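Local coordinates for leucine-rich repeat protein (Bacteroides thetaiotaomicron, PDB 4ECN) that is of unknown function but, as an extracellular leucine-rich repeat protein carrying probable transthyretin-like domains, probably binds other proteins, at residues W210-A213 with G214-V218; M385-K388 with K389-D393. One frame throughout, in Å; residues are numbered along the deposited sequence.

Contact 1 (W210-A213 with G214-V218); sequences WLPA and GTYQV
Tyr-216 reaches back over the bend at Ala-213 and Gly-214 to meet Pro-212 and Leu-211, a worked example of the tyrosine corner of beta-sandwich proteins, in which a tyrosine hydroxyl is tied to the backbone a few residues earlier, here four. The polar part is one bond: OH of Tyr-216 donates to O of Pro-212 over 2.6 Å. The hydroxyl meets the carbonyl at 127° and is tilted 28° from its plane, while that oxygen lies at the ring's edge, in the ring plane. With CG beside its own backbone N (chi1 -62°), the tyrosine points its ring back across the bend. At the bend Gly-214 takes a backbone conformation readily open only to glycine, and the chain passes from strand 202-212 to strand 214-227. A phenylalanine in place of Tyr-216 lacks the hydroxyl, and the bend would probably be less firmly pinned to the Pro-212 carbonyl. Apolar contact comes from the proline's own ring, its CD 4.3 Å from CZ of Tyr-216, and from Leu-211 before it. Leu-211, also packed on Val-162 and Phe-244, makes a CH-pi contact, CD1 sitting 4.2 Å from the centroid of the Tyr-216 ring, almost on its normal.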
ATOM      1  N   TRP A 210      16.246  32.812  27.706  1.00 63.91           N
ATOM      2  CA  TRP A 210      14.916  33.236  28.152  1.00 64.36           C
ATOM      3  C   TRP A 210      13.969  32.062  28.168  1.00 64.95           C
ATOM      4  O   TRP A 210      13.591  31.567  27.100  1.00 64.44           O
ATOM      5  CB  TRP A 210      14.331  34.362  27.266  1.00 64.36           C
ATOM      6  CG  TRP A 210      14.880  35.728  27.537  1.00 66.92           C
ATOM      7  CD1 TRP A 210      14.295  36.717  28.271  1.00 70.60           C
ATOM      8  CD2 TRP A 210      16.126  36.255  27.070  1.00 67.50           C
ATOM      9  NE1 TRP A 210      15.120  37.818  28.322  1.00 71.03           N
ATOM     10  CE2 TRP A 210      16.250  37.562  27.592  1.00 72.42           C
ATOM     11  CE3 TRP A 210      17.166  35.740  26.274  1.00 68.87           C
ATOM     12  CZ2 TRP A 210      17.366  38.366  27.335  1.00 72.49           C
ATOM     13  CZ3 TRP A 210      18.281  36.533  26.033  1.00 71.12           C
ATOM     14  CH2 TRP A 210      18.372  37.831  26.555  1.00 72.41           C
ATOM     15  N   LEU A 211      13.572  31.622  29.378  1.00 58.58           N
ATOM     16  CA  LEU A 211      12.608  30.536  29.576  1.00 56.02           C
ATOM     17  C   LEU A 211      11.317  31.040  30.206  1.00 57.98           C
ATOM     18  O   LEU A 211      11.387  31.894  31.085  1.00 58.11           O
ATOM     19  CB  LEU A 211      13.186  29.424  30.471  1.00 55.29           C
ATOM     20  CG  LEU A 211      14.315  28.560  29.947  1.00 58.21           C
ATOM     21  CD1 LEU A 211      14.762  27.611  31.019  1.00 58.21           C
ATOM     22  CD2 LEU A 211      13.901  27.762  28.718  1.00 57.59           C
ATOM     23  N   PRO A 212      10.127  30.502  29.868  1.00 53.35           N
ATOM     24  CA  PRO A 212       8.918  30.935  30.608  1.00 53.39           C
ATOM     25  C   PRO A 212       9.036  30.563  32.100  1.00 58.44           C
ATOM     26  O   PRO A 212       9.689  29.566  32.434  1.00 58.58           O
ATOM     27  CB  PRO A 212       7.770  30.175  29.919  1.00 53.91           C
ATOM     28  CG  PRO A 212       8.340  29.613  28.656  1.00 57.05           C
ATOM     29  CD  PRO A 212       9.816  29.466  28.856  1.00 52.96           C
ATOM     30  N   ALA A 213       8.456  31.371  33.004  1.00 54.39           N
ATOM     31  CA  ALA A 213       8.504  31.061  34.432  1.00 53.19           C
ATOM     32  C   ALA A 213       7.851  29.706  34.695  1.00 57.56           C
ATOM     33  O   ALA A 213       6.794  29.391  34.143  1.00 57.01           O
ATOM     34  CB  ALA A 213       7.824  32.149  35.242  1.00 54.14           C
ATOM     35  N   GLY A 214       8.528  28.897  35.494  1.00 54.65           N
ATOM     36  CA  GLY A 214       8.079  27.561  35.853  1.00 53.55           C
ATOM     37  C   GLY A 214       9.225  26.750  36.400  1.00 57.10           C
ATOM     38  O   GLY A 214      10.326  27.276  36.598  1.00 56.73           O
ATOM     39  N   THR A 215       8.966  25.463  36.647  1.00 53.62           N
ATOM     40  CA  THR A 215       9.967  24.543  37.180  1.00 53.20           C
ATOM     41  C   THR A 215      10.377  23.612  36.049  1.00 55.18           C
ATOM     42  O   THR A 215       9.541  23.138  35.275  1.00 53.62           O
ATOM     43  CB  THR A 215       9.432  23.816  38.421  1.00 59.44           C
ATOM     44  OG1 THR A 215       9.114  24.801  39.412  1.00 60.42           O
ATOM     45  CG2 THR A 215      10.432  22.808  39.004  1.00 55.80           C
ATOM     46  N   TYR A 216      11.685  23.402  35.942  1.00 51.05           N
ATOM     47  CA  TYR A 216      12.285  22.593  34.900  1.00 49.92           C
ATOM     48  C   TYR A 216      13.278  21.597  35.421  1.00 51.32           C
ATOM     49  O   TYR A 216      13.737  21.705  36.550  1.00 50.54           O
ATOM     50  CB  TYR A 216      13.040  23.513  33.913  1.00 50.92           C
ATOM     51  CG  TYR A 216      12.184  24.510  33.186  1.00 52.33           C
ATOM     52  CD1 TYR A 216      11.766  25.686  33.810  1.00 55.15           C
ATOM     53  CD2 TYR A 216      11.864  24.332  31.847  1.00 52.51           C
ATOM     54  CE1 TYR A 216      10.977  26.618  33.138  1.00 56.64           C
ATOM     55  CE2 TYR A 216      11.082  25.259  31.162  1.00 53.64           C
ATOM     56  CZ  TYR A 216      10.645  26.401  31.812  1.00 62.27           C
ATOM     57  OH  TYR A 216       9.878  27.308  31.142  1.00 64.50           O
ATOM     58  N   GLN A 217      13.692  20.699  34.527  1.00 46.92           N
ATOM     59  CA  GLN A 217      14.782  19.751  34.656  1.00 46.73           C
ATOM     60  C   GLN A 217      15.475  19.609  33.314  1.00 51.62           C
ATOM     61  O   GLN A 217      14.785  19.565  32.284  1.00 51.77           O
ATOM     62  CB  GLN A 217      14.312  18.389  35.156  1.00 47.61           C
ATOM     63  CG  GLN A 217      13.991  18.295  36.630  1.00 62.01           C
ATOM     64  CD  GLN A 217      13.618  16.875  36.938  1.00 79.76           C
ATOM     65  OE1 GLN A 217      12.492  16.426  36.648  1.00 78.71           O
ATOM     66  NE2 GLN A 217      14.591  16.110  37.443  1.00 61.63           N
ATOM     67  N   VAL A 218      16.823  19.517  33.308  1.00 46.96           N
ATOM     68  CA  VAL A 218      17.548  19.240  32.076  1.00 45.88           C
ATOM     69  C   VAL A 218      17.298  17.746  31.800  1.00 48.87           C
ATOM     70  O   VAL A 218      17.471  16.926  32.703  1.00 49.51           O
ATOM     71  CB  VAL A 218      19.041  19.649  32.115  1.00 50.23           C
ATOM     72  CG1 VAL A 218      19.778  19.169  30.865  1.00 49.94           C
ATOM     73  CG2 VAL A 218      19.176  21.165  32.232  1.00 50.25           C
TER

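Contact 2 (M385-K388 with K389-D393); sequences MHYK and KMFLD
Lys-388, in the short helix 386-391 that lies against parallel strands of the leucine-rich repeat sheet, reaches Asp-393 in the loop that follows. Three residues carry most of the contact, and Lys-388 gives the most. Its chain sets out extended, then folds at chi3 (78°) and chi4 (86°), which brings NZ round to OD2 of Asp-393 at 2.7 Å, a salt bridge made on the syn lone pair. Neither charge stops there: Lys-388 also pairs with Asp-599, and Asp-393 with Lys-601, so charges of opposite sign follow one another from Asp-599 through Lys-388 and Asp-393 to Lys-601. The backbone of Lys-388 joins in, for its O accepts both Leu-392 N and Asp-393 N, which come from opposite faces of the carbonyl plane; the second is a bond one residue longer than the helical step.

Tyr-387 supplies the apolar side. The Phe-391 ring slants over one face of it, planes at 47° and centroids 4.6 Å apart, with CD2 above the rim rather than the centre, while Leu-392 CD1 stands at the ring's edge. His-357 and Tyr-554 meet the tyrosine from outside the helix.

Lys-389, on the exposed side, runs back along the preceding turn. Its N bonds to O of Met-385 at 3.1 Å, and its aliphatic CG lies 3.3 Å from that same Met-385 O. Farther out the chain bends past CB of Met-385, NZ of Lys-389 ending 3.5 Å from it.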
HETATM    1  N   MSE A 385       1.013 -12.517  -0.260  1.00 38.14           N
HETATM    2  CA  MSE A 385      -0.175 -12.757  -1.078  1.00 36.68           C
HETATM    3  C   MSE A 385      -1.054 -11.504  -1.191  1.00 43.08           C
HETATM    4  O   MSE A 385      -2.081 -11.565  -1.899  1.00 43.92           O
HETATM    5  CB  MSE A 385      -1.029 -13.940  -0.514  1.00 37.97           C
HETATM    6  CG  MSE A 385      -0.377 -15.339  -0.603  1.00 44.03           C
HETATM    7 SE   MSE A 385       0.409 -15.871  -2.336  0.75 51.13          SE
HETATM    8  CE  MSE A 385       2.212 -15.279  -2.070  1.00 47.61           C
ATOM      9  N   HIS A 386      -0.676 -10.374  -0.520  1.00 38.76           N
ATOM     10  CA  HIS A 386      -1.495  -9.156  -0.572  1.00 37.21           C
ATOM     11  C   HIS A 386      -1.620  -8.648  -2.008  1.00 43.87           C
ATOM     12  O   HIS A 386      -2.759  -8.440  -2.433  1.00 44.38           O
ATOM     13  CB  HIS A 386      -0.965  -8.051   0.329  1.00 37.02           C
ATOM     14  CG  HIS A 386      -1.917  -6.908   0.459  1.00 40.03           C
ATOM     15  ND1 HIS A 386      -1.768  -5.749  -0.291  1.00 41.72           N
ATOM     16  CD2 HIS A 386      -3.035  -6.794   1.220  1.00 41.78           C
ATOM     17  CE1 HIS A 386      -2.765  -4.953   0.071  1.00 41.04           C
ATOM     18  NE2 HIS A 386      -3.567  -5.547   0.963  1.00 41.40           N
ATOM     19  N   TYR A 387      -0.488  -8.539  -2.787  1.00 40.99           N
ATOM     20  CA  TYR A 387      -0.549  -8.087  -4.187  1.00 40.81           C
ATOM     21  C   TYR A 387      -1.567  -8.927  -4.978  1.00 42.63           C
ATOM     22  O   TYR A 387      -2.430  -8.369  -5.665  1.00 41.75           O
ATOM     23  CB  TYR A 387       0.829  -8.115  -4.894  1.00 43.07           C
ATOM     24  CG  TYR A 387       0.835  -7.369  -6.222  1.00 46.22           C
ATOM     25  CD1 TYR A 387       1.058  -6.000  -6.276  1.00 47.61           C
ATOM     26  CD2 TYR A 387       0.564  -8.028  -7.420  1.00 48.68           C
ATOM     27  CE1 TYR A 387       1.032  -5.306  -7.485  1.00 49.07           C
ATOM     28  CE2 TYR A 387       0.521  -7.339  -8.641  1.00 49.93           C
ATOM     29  CZ  TYR A 387       0.749  -5.975  -8.667  1.00 56.18           C
ATOM     30  OH  TYR A 387       0.717  -5.294  -9.865  1.00 55.08           O
ATOM     31  N   LYS A 388      -1.498 -10.255  -4.828  1.00 38.07           N
ATOM     32  CA  LYS A 388      -2.373 -11.195  -5.522  1.00 36.94           C
ATOM     33  C   LYS A 388      -3.847 -10.898  -5.215  1.00 41.67           C
ATOM     34  O   LYS A 388      -4.639 -10.817  -6.146  1.00 41.31           O
ATOM     35  CB  LYS A 388      -2.011 -12.633  -5.130  1.00 37.64           C
ATOM     36  CG  LYS A 388      -2.564 -13.675  -6.080  1.00 43.76           C
ATOM     37  CD  LYS A 388      -1.997 -15.065  -5.815  1.00 51.80           C
ATOM     38  CE  LYS A 388      -2.584 -15.817  -4.634  1.00 60.94           C
ATOM     39  NZ  LYS A 388      -3.809 -16.576  -4.994  1.00 70.43           N
ATOM     40  N   LYS A 389      -4.201 -10.698  -3.927  1.00 38.54           N
ATOM     41  CA  LYS A 389      -5.577 -10.462  -3.477  1.00 37.58           C
ATOM     42  C   LYS A 389      -6.070  -9.083  -3.909  1.00 41.52           C
ATOM     43  O   LYS A 389      -7.250  -8.932  -4.272  1.00 41.62           O
ATOM     44  CB  LYS A 389      -5.714 -10.618  -1.934  1.00 39.84           C
ATOM     45  CG  LYS A 389      -5.351 -12.035  -1.434  1.00 62.92           C
ATOM     46  CD  LYS A 389      -5.623 -12.272   0.073  1.00 74.39           C
ATOM     47  CE  LYS A 389      -4.632 -13.207   0.772  1.00 71.44           C
ATOM     48  NZ  LYS A 389      -3.501 -12.465   1.439  1.00 72.57           N
HETATM   49  N   MSE A 390      -5.175  -8.089  -3.889  1.00 37.72           N
HETATM   50  CA  MSE A 390      -5.508  -6.711  -4.251  1.00 36.69           C
HETATM   51  C   MSE A 390      -5.719  -6.520  -5.732  1.00 40.25           C
HETATM   52  O   MSE A 390      -6.526  -5.666  -6.073  1.00 39.23           O
HETATM   53  CB  MSE A 390      -4.409  -5.743  -3.788  1.00 38.74           C
HETATM   54  CG  MSE A 390      -4.662  -4.281  -4.187  1.00 44.62           C
HETATM   55 SE   MSE A 390      -4.009  -3.033  -2.898  0.75 50.88          SE
HETATM   56  CE  MSE A 390      -3.511  -1.733  -3.996  1.00 47.80           C
ATOM     57  N   PHE A 391      -4.996  -7.252  -6.615  1.00 38.30           N
ATOM     58  CA  PHE A 391      -5.144  -6.991  -8.043  1.00 39.04           C
ATOM     59  C   PHE A 391      -5.401  -8.182  -8.942  1.00 44.18           C
ATOM     60  O   PHE A 391      -5.659  -7.942 -10.125  1.00 46.25           O
ATOM     61  CB  PHE A 391      -3.849  -6.365  -8.588  1.00 41.83           C
ATOM     62  CG  PHE A 391      -3.371  -5.103  -7.913  1.00 44.41           C
ATOM     63  CD1 PHE A 391      -3.970  -3.879  -8.185  1.00 47.53           C
ATOM     64  CD2 PHE A 391      -2.285  -5.127  -7.047  1.00 47.19           C
ATOM     65  CE1 PHE A 391      -3.525  -2.718  -7.559  1.00 48.21           C
ATOM     66  CE2 PHE A 391      -1.824  -3.955  -6.448  1.00 49.49           C
ATOM     67  CZ  PHE A 391      -2.425  -2.761  -6.733  1.00 47.15           C
ATOM     68  N   LEU A 392      -5.252  -9.442  -8.489  1.00 38.88           N
ATOM     69  CA  LEU A 392      -5.306 -10.501  -9.498  1.00 37.05           C
ATOM     70  C   LEU A 392      -6.446 -11.478  -9.295  1.00 44.66           C
ATOM     71  O   LEU A 392      -7.163 -11.749 -10.262  1.00 46.17           O
ATOM     72  CB  LEU A 392      -3.977 -11.266  -9.532  1.00 35.86           C
ATOM     73  CG  LEU A 392      -2.689 -10.384  -9.554  1.00 38.45           C
ATOM     74  CD1 LEU A 392      -1.427 -11.191  -9.243  1.00 38.33           C
ATOM     75  CD2 LEU A 392      -2.596  -9.505 -10.796  1.00 34.15           C
ATOM     76  N   ASP A 393      -6.604 -12.038  -8.101  1.00 42.61           N
ATOM     77  CA  ASP A 393      -7.641 -13.044  -7.838  1.00 42.96           C
ATOM     78  C   ASP A 393      -9.040 -12.478  -7.829  1.00 46.55           C
ATOM     79  O   ASP A 393      -9.265 -11.367  -7.319  1.00 48.39           O
ATOM     80  CB  ASP A 393      -7.417 -13.706  -6.465  1.00 45.34           C
ATOM     81  CG  ASP A 393      -6.192 -14.576  -6.304  1.00 61.83           C
ATOM     82  OD1 ASP A 393      -5.822 -15.276  -7.282  1.00 63.84           O
ATOM     83  OD2 ASP A 393      -5.695 -14.678  -5.162  1.00 69.85           O
TER

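In the fold
Contacts 1 and 2 illustrate one principle, a side chain tying together residues close in sequence, in two settings. Their centres are about 55 Å apart and the nearest atoms about 44 Å, so neither touches the other, and they share no strand or helix. Contact 1 lies far out from the chain's centre, in a probably transthyretin-like beta domain, and joins two successive strands; contact 2 sits about 12 Å from that centre, on one short helix and the residues flanking it, against the repeat sheet. Both are partly buried. In the first, a buried aromatic makes a single neutral hydrogen bond among apolar neighbours. The second splits its chemistry, with aromatic packing on its buried side and charges linked to strand 596-601.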